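Endo-N-acetyl-beta-D-glucosaminidase (Hypocrea jecorina, PDB 4AC1) cleaves N-linked glycans within their chitobiose core as a family 18 glycoside hydrolase, and is responsible for deglycosylating the fungus's own cellulases. Local coordinates at residues Gly88-Thr92 with Gln93-Ser97; Gln133-Asp136 with Arg137-Arg141; Ala155-Ala158 with Ser159-Glu162; Asn237-Val240 with Ser241-Glu245; Gln273-Thr276 with Val277-Pro281. One frame throughout, in Å; residues are numbered along the deposited sequence. Where two conformers were deposited one is given.

All five contacts are local and follow one another round a (beta/alpha)8 barrel. Contact 1 folds the loop after strand 77-83; contact 2 lies on helix 132-146. Their centres are 12 Å apart and they touch, R137 NH2 reaching S97 O and L95 packing on L138. Contact 3 is the 3-10 turn after strand 151-154, its centre 18, 20 and 21 Å from those of contacts 2, 4 and 1. Contacts 4 and 5, on helices 232-246 and 270-279, meet where I239 packs against I278 and L279, 13 Å between centres. Contacts 1 and 5, centres 39 Å apart, lie on opposite sides of the chain's centre; contacts 2, 4 and 5 use outer helices, 1 and 3 loops after strands.

Contact 1 (Gly88-Thr92 with Gln93-Ser97); sequences GSFNT and QTLDS
The T94 side chain turns its hydroxyl back on the start of the loop: OG1 donates to G88 O at 2.8 Å, approaching 27° out of the plane of that carbonyl. Its chi1 of 59° sets OG1 between the backbone N and carbonyl carbon, which brings it within reach of the carbonyls of G88 and S89; S89 O lies 3.1 Å from T94 OG1. L95 lays CG against S89 O at 3.3 Å, while its CD1 meets F90 CE1 obliquely at 4.3 Å. S89 CB sits over the centre of the F90 ring. Two type I beta turns sharing T94 (N91 to T94, then T94 to S97) coil this loop between strand 77-83 and helix 100-116, beyond the C-terminal end of a barrel strand, where (beta/alpha)8 enzymes carry their active sites. In keeping with that, F90 stands about 6 Å, side chain to side chain, from D125, a zinc-binding residue that with E127 belongs to the DxDxE signature of family 18. N91 O is gripped twice, T94 N and D96 N reaching it from opposite faces of its plane. D96 presses CB to within 3.2 Å of F90 O, and D96 OD1 bonds S131 OG. At the far end S97 CA lies 3.2 Å from T92 O in a CH...O contact, and a water donates to T92 O while also bonding S97 OG, which also bonds D99 N.

Contact 2 (Gln133-Asp136 with Arg137-Arg141); sequences QGID and RLIAR
I135 holds CG1 anti to its backbone nitrogen (chi1 -168°), which leans that branch forward along the helix, whereas I139 keeps its own CG1 beside the backbone N and runs it back toward the preceding turn. The two side chains cross at a slant, I135 CG1 meeting I139 CD1 at 3.9 Å. R137 starts out extended and then bends at chi3 (62°), bringing NE to the side of the G134 carbonyl. A water at the edge of the guanidinium, in its plane, bridges them: it accepts from R137 NE at 2.8 Å and donates to G134 O at 2.7 Å. That oxygen therefore has two donors, since L138 N also bonds it at 3.0 Å. Helix 132-146, to which all these residues belong, is the crossover of the beta-alpha-beta unit between strands 121-125 and 151-154 of the barrel, and I135 and I139 both rest on L154 of the second strand. The R137 guanidinium also makes a cation-pi contact with F103, its NH2 having S97 O as partner. I139 N bonds I135 O (3.1 Å), and the I139 side chain packs beside D182, a zinc-binding residue.

Contact 3 (Ala155-Ala158 with Ser159-Glu162); sequences APVA and SALE
S159 lies within a short 3-10 turn that A158 has already entered, after strand 151-154 on the way to helix 172-179 of the (beta/alpha)8 barrel. Its OG lies 3.8 Å from V157 CG2 but finds its hydrogen bond beyond the turn, at S165 O. A160 comes next and supplies the first bond typical of a 3-10 turn, with donor and acceptor three residues apart: A160 N reaches V157 O at 2.9 Å from well above the carbonyl plane. A160 CB also nestles close to that oxygen, and 4.1 Å from V157 CG2. L161 repeats the bond one step on, L161 N to A158 O at 2.9 Å, and with CG anti to the carbonyl carbon (chi1 -56°) extends its branches back across the proline. There the L161 and P156 side chains cross at a slant, L161 CD2 3.7 Å from P156 CG, in a patch further lined by Y172. P156 and A158 make backbone bonds to Q189, which binds a zinc ion with E127, while L161 O holds N209, which shares another zinc with D163. E162 OE2 forms a salt bridge with R205, whereas E162 OE1 stands 3.2 Å from A158 O, two acceptors that do not bond each other.

Contact 4 (Asn237-Val240 with Ser241-Glu245); sequences NTIV and SLVSE
N237 and S241 meet across one turn of helix 232-246, the crossover of the beta-alpha-beta unit between strands 216-221 and 251-255 of the (beta/alpha)8 barrel. The bond of S241 N to N237 O is weak, at 3.3 Å. T238 follows with a firmer grip, its O accepting from L242 N at 2.9 Å. The two branches of the T238 side chain do different work. With chi1 at -63°, CG2 stands anti to the backbone N and points on down the helix beside L242, the two side chains running the same way with T238 CG2 4.0 Å from L242 CD1. OG1, held next to the backbone N instead, bonds M197 O. L242 completes this inward face by packing on M197 and Y203, the latter in helix 201-208. I239 accepts from V243 N at 2.9 Å, and its side chain crosses that of V243 at an angle; I239 CG2 and V243 CG2 come within 4.1 Å, although V243 has two conformers and this methyl contact is therefore tentative. I239 is buried against helix 270-279. V240 is on the solvent side, where its side chain touches the N-acetylglucosamine attached to the protein nearby. Its carbonyl receives S244 N at 3.1 Å. The hydroxyl of S244 folds back toward the helix: at chi1 82° OG is brought over the preceding turn, where it donates to a carbonyl already bonded by E245 N, with S244 OG 2.7 Å from S241 O in the one of two S241 conformers described here.

Contact 5 (Gln273-Thr276 with Val277-Pro281); sequences QIVT and VILRP. Unlike the reference sequence in segment 277-281: V277 (reference Glu). With NAG (2-acetamido-2-deoxy-beta-D-glucopyranose), chain B.
V277, I278, L279 and R280 each give their backbone N-H to the carbonyl four residues earlier, from Q273 to T276, and R280 then leaves the helical conformation, closing helix 270-279 just before P281. The last of these bonds, R280 N to T276 O, is 2.8 Å long. V275 and L279 lie side by side and point the same way; V275 CG1, anti to the backbone N at chi1 -178°, meets L279 CD1 at 3.8 Å, and both residues press on V252 of a barrel strand. I274 CG2 and I278 CD1 make a looser apolar pair at 4.3 Å, on the flank turned to helix 232-246, where I278 packs on N236. V277, where the reference sequence has Glu, splits its branches: CG2 lies 3.2 Å from Q273 O, while CG1 reaches outward to the acetyl methyl of the N-acetylglucosamine, 3.5 Å from its C8. I278 CG1 approaches the same C8 at 4.0 Å. The polar ends turn elsewhere, T276 OG1 to A272 O and A32 N, and R280 to D1 and P3 near the N-terminus of the chain. The closest approaches of the sugar, V277 CG1 and I278 CG1 to C8, are carbon to carbon, so the acetyl methyl meets the helix by apolar contact, and the sugar, N-linked at N236 of helix 232-246 and touching V240, thus touches both helices.

Contact 1 (Gly88-Thr92 with Gln93-Ser97)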
loop_
_atom_site.group_PDB
_atom_site.type_symbol
_atom_site.label_atom_id
_atom_site.label_comp_id
_atom_site.label_asym_id
_atom_site.label_seq_id
_atom_site.Cartn_x
_atom_site.Cartn_y
_atom_site.Cartn_z
ATOM N N GLY A 88 -13.387 -6.001 9.138
ATOM C CA GLY A 88 -14.333 -5.032 9.670
ATOM C C GLY A 88 -14.533 -3.762 8.867
ATOM O O GLY A 88 -15.572 -3.111 9.000
ATOM N N SER A 89 -13.561 -3.406 8.023
ATOM C CA SER A 89 -13.622 -2.141 7.294
ATOM C C SER A 89 -14.460 -2.209 6.014
ATOM O O SER A 89 -14.939 -1.181 5.542
ATOM C CB SER A 89 -12.216 -1.631 6.952
ATOM O OG SER A 89 -11.481 -1.322 8.121
ATOM N N PHE A 90 -14.636 -3.415 5.473
ATOM C CA PHE A 90 -15.223 -3.578 4.137
ATOM C C PHE A 90 -16.426 -4.508 4.121
ATOM O O PHE A 90 -16.789 -5.036 3.069
ATOM C CB PHE A 90 -14.167 -4.092 3.138
ATOM C CG PHE A 90 -12.934 -3.234 3.055
ATOM C CD1 PHE A 90 -13.001 -1.903 2.632
ATOM C CD2 PHE A 90 -11.699 -3.762 3.408
ATOM C CE1 PHE A 90 -11.853 -1.120 2.568
ATOM C CE2 PHE A 90 -10.561 -2.984 3.348
ATOM C CZ PHE A 90 -10.633 -1.675 2.934
ATOM N N ASN A 91 -17.045 -4.720 5.278
ATOM C CA ASN A 91 -18.192 -5.616 5.331
ATOM C C ASN A 91 -19.522 -4.864 5.260
ATOM O O ASN A 91 -19.554 -3.638 5.137
ATOM C CB ASN A 91 -18.103 -6.609 6.512
ATOM C CG ASN A 91 -18.205 -5.937 7.882
ATOM O OD1 ASN A 91 -17.654 -6.437 8.872
ATOM N ND2 ASN A 91 -18.913 -4.838 7.952
ATOM N N THR A 92 -20.618 -5.617 5.296
ATOM C CA THR A 92 -21.955 -5.037 5.148
ATOM C C THR A 92 -22.401 -4.164 6.341
ATOM O O THR A 92 -23.436 -3.495 6.269
ATOM C CB THR A 92 -23.016 -6.124 4.850
ATOM O OG1 THR A 92 -22.892 -7.187 5.797
ATOM C CG2 THR A 92 -22.822 -6.683 3.445
ATOM N N GLN A 93 -21.616 -4.170 7.414
ATOM C CA GLN A 93 -21.873 -3.331 8.594
ATOM C C GLN A 93 -21.220 -1.954 8.448
ATOM O O GLN A 93 -21.588 -1.004 9.147
ATOM C CB GLN A 93 -21.378 -4.022 9.871
ATOM C CG GLN A 93 -22.295 -5.124 10.384
ATOM C CD GLN A 93 -22.295 -6.367 9.516
ATOM O OE1 GLN A 93 -23.281 -6.664 8.839
ATOM N NE2 GLN A 93 -21.186 -7.101 9.531
ATOM N N THR A 94 -20.246 -1.844 7.541
ATOM C CA THR A 94 -19.494 -0.601 7.370
ATOM C C THR A 94 -19.485 -0.156 5.896
ATOM O O THR A 94 -20.525 0.250 5.373
ATOM C CB THR A 94 -18.079 -0.693 7.990
ATOM O OG1 THR A 94 -17.366 -1.770 7.382
ATOM C CG2 THR A 94 -18.157 -0.931 9.501
ATOM N N LEU A 95 -18.339 -0.232 5.217
ATOM C CA LEU A 95 -18.231 0.395 3.894
ATOM C C LEU A 95 -18.917 -0.387 2.770
ATOM O O LEU A 95 -19.099 0.144 1.682
ATOM C CB LEU A 95 -16.769 0.724 3.548
ATOM C CG LEU A 95 -16.021 1.730 4.439
ATOM C CD1 LEU A 95 -14.575 1.854 3.976
ATOM C CD2 LEU A 95 -16.698 3.089 4.446
ATOM N N ASP A 96 -19.308 -1.633 3.044
ATOM C CA ASP A 96 -20.104 -2.406 2.088
ATOM C C ASP A 96 -21.584 -2.400 2.471
ATOM O O ASP A 96 -22.338 -3.249 2.001
ATOM C CB ASP A 96 -19.586 -3.849 1.986
ATOM C CG ASP A 96 -19.823 -4.482 0.622
ATOM O OD1 ASP A 96 -20.085 -3.753 -0.347
ATOM O OD2 ASP A 96 -19.705 -5.721 0.544
ATOM N N SER A 97 -22.006 -1.446 3.304
ATOM C CA SER A 97 -23.397 -1.442 3.777
ATOM C C SER A 97 -24.389 -1.101 2.683
ATOM O O SER A 97 -24.195 -0.120 1.970
ATOM C CB SER A 97 -23.604 -0.437 4.906
ATOM O OG SER A 97 -24.964 -0.453 5.327
HETATM O O HOH W 1 -25.642 -2.280 7.165
#

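Contact 2 (Gln133-Asp136 with Arg137-Arg141)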
loop_
_atom_site.group_PDB
_atom_site.type_symbol
_atom_site.label_atom_id
_atom_site.label_comp_id
_atom_site.label_asym_id
_atom_site.label_seq_id
_atom_site.Cartn_x
_atom_site.Cartn_y
_atom_site.Cartn_z
ATOM N N GLN A 133 -20.211 -3.727 -6.228
ATOM C CA GLN A 133 -20.866 -2.433 -6.096
ATOM C C GLN A 133 -20.205 -1.596 -4.992
ATOM O O GLN A 133 -20.032 -0.385 -5.137
ATOM C CB GLN A 133 -22.350 -2.614 -5.789
ATOM C CG GLN A 133 -23.113 -1.303 -5.785
ATOM C CD GLN A 133 -24.535 -1.429 -5.279
ATOM O OE1 GLN A 133 -24.952 -2.485 -4.807
ATOM N NE2 GLN A 133 -25.287 -0.333 -5.363
ATOM N N GLY A 134 -19.869 -2.255 -3.888
ATOM C CA GLY A 134 -19.248 -1.577 -2.749
ATOM C C GLY A 134 -17.881 -0.970 -3.051
ATOM O O GLY A 134 -17.626 0.201 -2.747
ATOM N N ILE A 135 -16.991 -1.751 -3.664
ATOM C CA ILE A 135 -15.660 -1.220 -3.980
ATOM C C ILE A 135 -15.746 -0.152 -5.051
ATOM O O ILE A 135 -15.070 0.874 -4.963
ATOM C CB ILE A 135 -14.601 -2.328 -4.337
ATOM C CG1 ILE A 135 -13.177 -1.745 -4.356
ATOM C CG2 ILE A 135 -14.932 -3.025 -5.657
ATOM C CD1 ILE A 135 -12.732 -1.165 -2.998
ATOM N N ASP A 136 -16.597 -0.378 -6.053
ATOM C CA ASP A 136 -16.757 0.611 -7.116
ATOM C C ASP A 136 -17.233 1.957 -6.548
ATOM O O ASP A 136 -16.714 3.018 -6.912
ATOM C CB ASP A 136 -17.734 0.121 -8.195
ATOM C CG ASP A 136 -17.212 -1.067 -9.018
ATOM O OD1 ASP A 136 -16.116 -1.625 -8.773
ATOM O OD2 ASP A 136 -17.948 -1.470 -9.949
ATOM N N ARG A 137 -18.232 1.906 -5.663
ATOM C CA ARG A 137 -18.754 3.099 -5.016
ATOM C C ARG A 137 -17.676 3.788 -4.196
ATOM O O ARG A 137 -17.528 5.000 -4.265
ATOM C CB ARG A 137 -19.946 2.749 -4.124
ATOM C CG ARG A 137 -20.433 3.913 -3.260
ATOM C CD ARG A 137 -21.656 3.574 -2.434
ATOM N NE ARG A 137 -21.419 2.499 -1.475
ATOM C CZ ARG A 137 -22.358 1.976 -0.690
ATOM N NH1 ARG A 137 -23.605 2.423 -0.768
ATOM N NH2 ARG A 137 -22.057 1.000 0.157
ATOM N N LEU A 138 -16.928 3.023 -3.408
ATOM C CA LEU A 138 -15.938 3.628 -2.534
ATOM C C LEU A 138 -14.892 4.414 -3.314
ATOM O O LEU A 138 -14.553 5.539 -2.958
ATOM C CB LEU A 138 -15.278 2.548 -1.682
ATOM C CG LEU A 138 -14.211 2.975 -0.674
ATOM C CD1 LEU A 138 -14.718 4.066 0.289
ATOM C CD2 LEU A 138 -13.721 1.747 0.081
ATOM N N ILE A 139 -14.370 3.801 -4.372
ATOM C CA ILE A 139 -13.359 4.437 -5.210
ATOM C C ILE A 139 -13.936 5.649 -5.931
ATOM O O ILE A 139 -13.322 6.709 -5.939
ATOM C CB ILE A 139 -12.782 3.427 -6.217
ATOM C CG1 ILE A 139 -12.014 2.352 -5.448
ATOM C CG2 ILE A 139 -11.903 4.121 -7.288
ATOM C CD1 ILE A 139 -11.542 1.225 -6.268
ATOM N N ALA A 140 -15.113 5.493 -6.543
ATOM C CA ALA A 140 -15.731 6.611 -7.246
ATOM C C ALA A 140 -16.035 7.800 -6.333
ATOM O O ALA A 140 -15.853 8.955 -6.720
ATOM C CB ALA A 140 -17.000 6.156 -7.987
ATOM N N ARG A 141 -16.494 7.505 -5.123
ATOM C CA ARG A 141 -16.818 8.528 -4.143
ATOM C C ARG A 141 -15.560 9.243 -3.643
ATOM O O ARG A 141 -15.551 10.477 -3.541
ATOM C CB ARG A 141 -17.617 7.947 -2.969
ATOM C CG ARG A 141 -17.950 8.945 -1.872
ATOM C CD ARG A 141 -18.816 10.106 -2.334
ATOM N NE ARG A 141 -19.143 10.942 -1.182
ATOM C CZ ARG A 141 -20.116 10.665 -0.319
ATOM N NH1 ARG A 141 -20.880 9.593 -0.501
ATOM N NH2 ARG A 141 -20.329 11.461 0.722
HETATM O O HOH W 2 -18.937 1.416 -0.748
#

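Contact 3 (Ala155-Ala158 with Ser159-Glu162)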
loop_
_atom_site.group_PDB
_atom_site.type_symbol
_atom_site.label_atom_id
_atom_site.label_comp_id
_atom_site.label_asym_id
_atom_site.label_seq_id
_atom_site.Cartn_x
_atom_site.Cartn_y
_atom_site.Cartn_z
ATOM N N ALA A 155 -4.465 -3.081 -3.000
ATOM C CA ALA A 155 -3.415 -4.057 -2.758
ATOM C C ALA A 155 -3.907 -5.482 -3.063
ATOM O O ALA A 155 -3.976 -6.327 -2.168
ATOM C CB ALA A 155 -2.917 -3.933 -1.310
ATOM N N PRO A 156 -4.242 -5.775 -4.330
ATOM C CA PRO A 156 -4.593 -7.153 -4.679
ATOM C C PRO A 156 -3.420 -8.093 -4.429
ATOM O O PRO A 156 -2.268 -7.710 -4.605
ATOM C CB PRO A 156 -4.842 -7.063 -6.185
ATOM C CG PRO A 156 -4.011 -5.898 -6.637
ATOM C CD PRO A 156 -4.058 -4.921 -5.520
ATOM N N VAL A 157 -3.714 -9.328 -4.038
ATOM C CA VAL A 157 -2.687 -10.353 -4.096
ATOM C C VAL A 157 -2.446 -10.650 -5.578
ATOM O O VAL A 157 -3.337 -10.490 -6.409
ATOM C CB VAL A 157 -3.052 -11.607 -3.271
ATOM C CG1 VAL A 157 -3.347 -11.224 -1.830
ATOM C CG2 VAL A 157 -4.212 -12.368 -3.889
ATOM N N ALA A 158 -1.235 -11.068 -5.923
ATOM C CA ALA A 158 -0.862 -11.153 -7.333
ATOM C C ALA A 158 -1.824 -12.000 -8.174
ATOM O O ALA A 158 -2.241 -11.567 -9.247
ATOM C CB ALA A 158 0.568 -11.664 -7.476
ATOM N N SER A 159 -2.195 -13.182 -7.674
ATOM C CA SER A 159 -3.095 -14.091 -8.388
ATOM C C SER A 159 -4.474 -13.465 -8.644
ATOM O O SER A 159 -5.191 -13.901 -9.536
ATOM C CB SER A 159 -3.224 -15.429 -7.657
ATOM O OG SER A 159 -3.534 -15.220 -6.298
ATOM N N ALA A 160 -4.858 -12.458 -7.865
ATOM C CA ALA A 160 -6.139 -11.773 -8.100
ATOM C C ALA A 160 -6.145 -10.955 -9.386
ATOM O O ALA A 160 -7.211 -10.600 -9.894
ATOM C CB ALA A 160 -6.512 -10.904 -6.916
ATOM N N LEU A 161 -4.957 -10.681 -9.911
ATOM C CA LEU A 161 -4.810 -9.975 -11.187
ATOM C C LEU A 161 -4.579 -10.948 -12.350
ATOM O O LEU A 161 -4.330 -10.533 -13.489
ATOM C CB LEU A 161 -3.680 -8.948 -11.114
ATOM C CG LEU A 161 -3.775 -7.887 -10.012
ATOM C CD1 LEU A 161 -2.691 -6.851 -10.196
ATOM C CD2 LEU A 161 -5.154 -7.249 -9.940
ATOM N N GLU A 162 -4.670 -12.243 -12.033
ATOM C CA GLU A 162 -4.489 -13.348 -12.983
ATOM C C GLU A 162 -5.701 -14.284 -12.991
ATOM O O GLU A 162 -5.550 -15.489 -13.222
ATOM C CB GLU A 162 -3.243 -14.150 -12.612
ATOM C CG GLU A 162 -1.963 -13.333 -12.612
ATOM C CD GLU A 162 -0.816 -14.038 -11.908
ATOM O OE1 GLU A 162 -0.757 -14.030 -10.661
ATOM O OE2 GLU A 162 0.037 -14.627 -12.601
#

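Contact 4 (Asn237-Val240 with Ser241-Glu245)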
loop_
_atom_site.group_PDB
_atom_site.type_symbol
_atom_site.label_atom_id
_atom_site.label_comp_id
_atom_site.label_asym_id
_atom_site.label_seq_id
_atom_site.Cartn_x
_atom_site.Cartn_y
_atom_site.Cartn_z
ATOM N N ASN A 237 17.317 -9.427 -10.210
ATOM C CA ASN A 237 17.438 -10.157 -11.461
ATOM C C ASN A 237 16.133 -10.086 -12.263
ATOM O O ASN A 237 16.121 -9.845 -13.461
ATOM C CB ASN A 237 17.874 -11.598 -11.156
ATOM C CG ASN A 237 18.184 -12.391 -12.404
ATOM O OD1 ASN A 237 17.298 -13.018 -12.991
ATOM N ND2 ASN A 237 19.451 -12.385 -12.808
ATOM N N THR A 238 15.022 -10.274 -11.566
ATOM C CA THR A 238 13.720 -10.208 -12.202
ATOM C C THR A 238 13.393 -8.804 -12.707
ATOM O O THR A 238 12.907 -8.649 -13.822
ATOM C CB THR A 238 12.628 -10.693 -11.235
ATOM O OG1 THR A 238 12.887 -12.069 -10.919
ATOM C CG2 THR A 238 11.245 -10.589 -11.849
ATOM N N ILE A 239 13.661 -7.781 -11.898
ATOM C CA ILE A 239 13.353 -6.410 -12.315
ATOM C C ILE A 239 14.177 -5.983 -13.540
ATOM O O ILE A 239 13.639 -5.343 -14.444
ATOM C CB ILE A 239 13.469 -5.432 -11.137
ATOM C CG1 ILE A 239 12.272 -5.642 -10.200
ATOM C CG2 ILE A 239 13.545 -3.979 -11.632
ATOM C CD1 ILE A 239 12.333 -4.831 -8.903
ATOM N N VAL A 240 15.459 -6.360 -13.579
ATOM C CA VAL A 240 16.294 -6.121 -14.774
ATOM C C VAL A 240 15.586 -6.660 -16.031
ATOM O O VAL A 240 15.489 -5.970 -17.050
ATOM C CB VAL A 240 17.735 -6.696 -14.631
ATOM C CG1 VAL A 240 18.490 -6.620 -15.966
ATOM C CG2 VAL A 240 18.495 -5.935 -13.571
ATOM N N SER A 241 15.085 -7.888 -15.941
ATOM C CA SER A 241 14.384 -8.499 -17.065
ATOM C C SER A 241 13.085 -7.765 -17.408
ATOM O O SER A 241 12.807 -7.501 -18.573
ATOM C CB SER A 241 14.114 -9.972 -16.780
ATOM O OG SER A 241 13.442 -10.578 -17.865
ATOM N N LEU A 242 12.283 -7.432 -16.393
ATOM C CA LEU A 242 11.036 -6.702 -16.627
ATOM C C LEU A 242 11.262 -5.360 -17.309
ATOM O O LEU A 242 10.548 -5.027 -18.252
ATOM C CB LEU A 242 10.268 -6.490 -15.315
ATOM C CG LEU A 242 9.752 -7.765 -14.640
ATOM C CD1 LEU A 242 9.176 -7.436 -13.281
ATOM C CD2 LEU A 242 8.729 -8.467 -15.509
ATOM N N VAL A 243 12.250 -4.599 -16.833
ATOM C CA VAL A 243 12.588 -3.297 -17.402
ATOM C C VAL A 243 13.011 -3.434 -18.878
ATOM O O VAL A 243 12.680 -2.593 -19.712
ATOM C CB VAL A 243 13.643 -2.576 -16.515
ATOM C CG1 VAL A 243 14.311 -1.399 -17.239
ATOM C CG2 VAL A 243 12.987 -2.109 -15.213
ATOM N N SER A 244 13.723 -4.521 -19.195
ATOM C CA SER A 244 14.115 -4.777 -20.594
ATOM C C SER A 244 12.894 -4.995 -21.504
ATOM O O SER A 244 12.936 -4.682 -22.704
ATOM C CB SER A 244 15.104 -5.941 -20.689
ATOM O OG SER A 244 14.451 -7.194 -20.667
ATOM N N GLU A 245 11.812 -5.513 -20.921
ATOM C CA GLU A 245 10.554 -5.742 -21.634
ATOM C C GLU A 245 9.712 -4.478 -21.744
ATOM O O GLU A 245 9.176 -4.180 -22.815
ATOM C CB GLU A 245 9.700 -6.784 -20.905
ATOM C CG GLU A 245 10.272 -8.175 -20.778
ATOM C CD GLU A 245 9.242 -9.127 -20.199
ATOM O OE1 GLU A 245 9.127 -9.186 -18.964
ATOM O OE2 GLU A 245 8.509 -9.766 -20.982
#

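Contact 5 (Gln273-Thr276 with Val277-Pro281)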
loop_
_atom_site.group_PDB
_atom_site.type_symbol
_atom_site.label_atom_id
_atom_site.label_comp_id
_atom_site.label_asym_id
_atom_site.label_seq_id
_atom_site.Cartn_x
_atom_site.Cartn_y
_atom_site.Cartn_z
ATOM N N GLN A 273 17.570 1.509 0.723
ATOM C CA GLN A 273 18.824 1.765 0.008
ATOM C C GLN A 273 19.100 0.715 -1.075
ATOM O O GLN A 273 19.388 1.048 -2.216
ATOM C CB GLN A 273 19.998 1.816 0.991
ATOM C CG GLN A 273 19.959 2.980 1.959
ATOM C CD GLN A 273 21.081 2.947 2.971
ATOM O OE1 GLN A 273 21.388 1.898 3.536
ATOM N NE2 GLN A 273 21.664 4.104 3.243
ATOM N N ILE A 274 18.974 -0.559 -0.712
ATOM C CA ILE A 274 19.184 -1.649 -1.659
ATOM C C ILE A 274 18.189 -1.592 -2.813
ATOM O O ILE A 274 18.559 -1.720 -3.986
ATOM C CB ILE A 274 19.140 -3.024 -0.935
ATOM C CG1 ILE A 274 20.368 -3.155 -0.027
ATOM C CG2 ILE A 274 19.064 -4.178 -1.938
ATOM C CD1 ILE A 274 20.466 -4.446 0.726
ATOM N N VAL A 275 16.916 -1.384 -2.489
ATOM C CA VAL A 275 15.896 -1.329 -3.541
ATOM C C VAL A 275 16.038 -0.079 -4.412
ATOM O O VAL A 275 15.738 -0.123 -5.590
ATOM C CB VAL A 275 14.465 -1.528 -2.976
ATOM C CG1 VAL A 275 13.444 -1.518 -4.081
ATOM C CG2 VAL A 275 14.392 -2.850 -2.256
ATOM N N THR A 276 16.518 1.018 -3.834
ATOM C CA THR A 276 16.862 2.192 -4.637
ATOM C C THR A 276 17.974 1.862 -5.647
ATOM O O THR A 276 17.896 2.271 -6.818
ATOM C CB THR A 276 17.242 3.395 -3.761
ATOM O OG1 THR A 276 16.097 3.820 -3.004
ATOM C CG2 THR A 276 17.716 4.568 -4.621
ATOM N N VAL A 277 18.989 1.102 -5.220
ATOM C CA VAL A 277 20.040 0.698 -6.166
ATOM C C VAL A 277 19.479 -0.193 -7.281
ATOM O O VAL A 277 19.927 -0.124 -8.428
ATOM C CB VAL A 277 21.244 -0.004 -5.502
ATOM C CG1 VAL A 277 22.360 -0.204 -6.527
ATOM C CG2 VAL A 277 21.800 0.799 -4.358
ATOM N N ILE A 278 18.495 -1.022 -6.956
ATOM C CA ILE A 278 17.840 -1.855 -7.962
ATOM C C ILE A 278 17.026 -1.023 -8.968
ATOM O O ILE A 278 17.125 -1.227 -10.190
ATOM C CB ILE A 278 16.934 -2.918 -7.287
ATOM C CG1 ILE A 278 17.790 -3.915 -6.501
ATOM C CG2 ILE A 278 16.020 -3.598 -8.318
ATOM C CD1 ILE A 278 16.985 -4.881 -5.627
ATOM N N LEU A 279 16.225 -0.085 -8.469
ATOM C CA LEU A 279 15.267 0.628 -9.301
ATOM C C LEU A 279 15.870 1.817 -10.018
ATOM O O LEU A 279 15.433 2.186 -11.115
ATOM C CB LEU A 279 14.137 1.140 -8.425
ATOM C CG LEU A 279 13.199 0.091 -7.846
ATOM C CD1 LEU A 279 12.197 0.772 -6.900
ATOM C CD2 LEU A 279 12.486 -0.677 -8.959
ATOM N N ARG A 280 16.841 2.442 -9.364
ATOM C CA ARG A 280 17.491 3.639 -9.880
ATOM C C ARG A 280 19.014 3.513 -9.777
ATOM O O ARG A 280 19.653 4.254 -9.025
ATOM C CB ARG A 280 16.981 4.880 -9.137
ATOM C CG ARG A 280 15.512 5.200 -9.410
ATOM C CD ARG A 280 15.017 6.440 -8.676
ATOM N NE ARG A 280 13.561 6.527 -8.766
ATOM C CZ ARG A 280 12.896 7.237 -9.673
ATOM N NH1 ARG A 280 13.548 7.972 -10.578
ATOM N NH2 ARG A 280 11.570 7.224 -9.668
ATOM N N PRO A 281 19.596 2.573 -10.548
ATOM C CA PRO A 281 21.031 2.279 -10.410
ATOM C C PRO A 281 21.945 3.414 -10.881
ATOM O O PRO A 281 23.135 3.391 -10.584
ATOM C CB PRO A 281 21.230 1.017 -11.260
ATOM C CG PRO A 281 20.071 0.971 -12.192
ATOM C CD PRO A 281 18.938 1.730 -11.563
HETATM C C1 NAG B . 21.208 -6.486 -10.696
HETATM C C2 NAG B . 22.453 -6.026 -9.935
HETATM C C3 NAG B . 23.646 -5.751 -10.856
HETATM C C4 NAG B . 23.807 -6.789 -11.963
HETATM C C5 NAG B . 22.474 -7.155 -12.621
HETATM C C6 NAG B . 22.613 -8.337 -13.577
HETATM C C7 NAG B . 22.018 -4.894 -7.827
HETATM C C8 NAG B . 21.690 -3.603 -7.143
HETATM N N2 NAG B . 22.142 -4.844 -9.149
HETATM O O3 NAG B . 24.837 -5.750 -10.101
HETATM O O4 NAG B . 24.697 -6.269 -12.928
HETATM O O5 NAG B . 21.531 -7.504 -11.626
HETATM O O6 NAG B . 23.064 -9.498 -12.904
HETATM O O7 NAG B . 22.160 -5.924 -7.171
#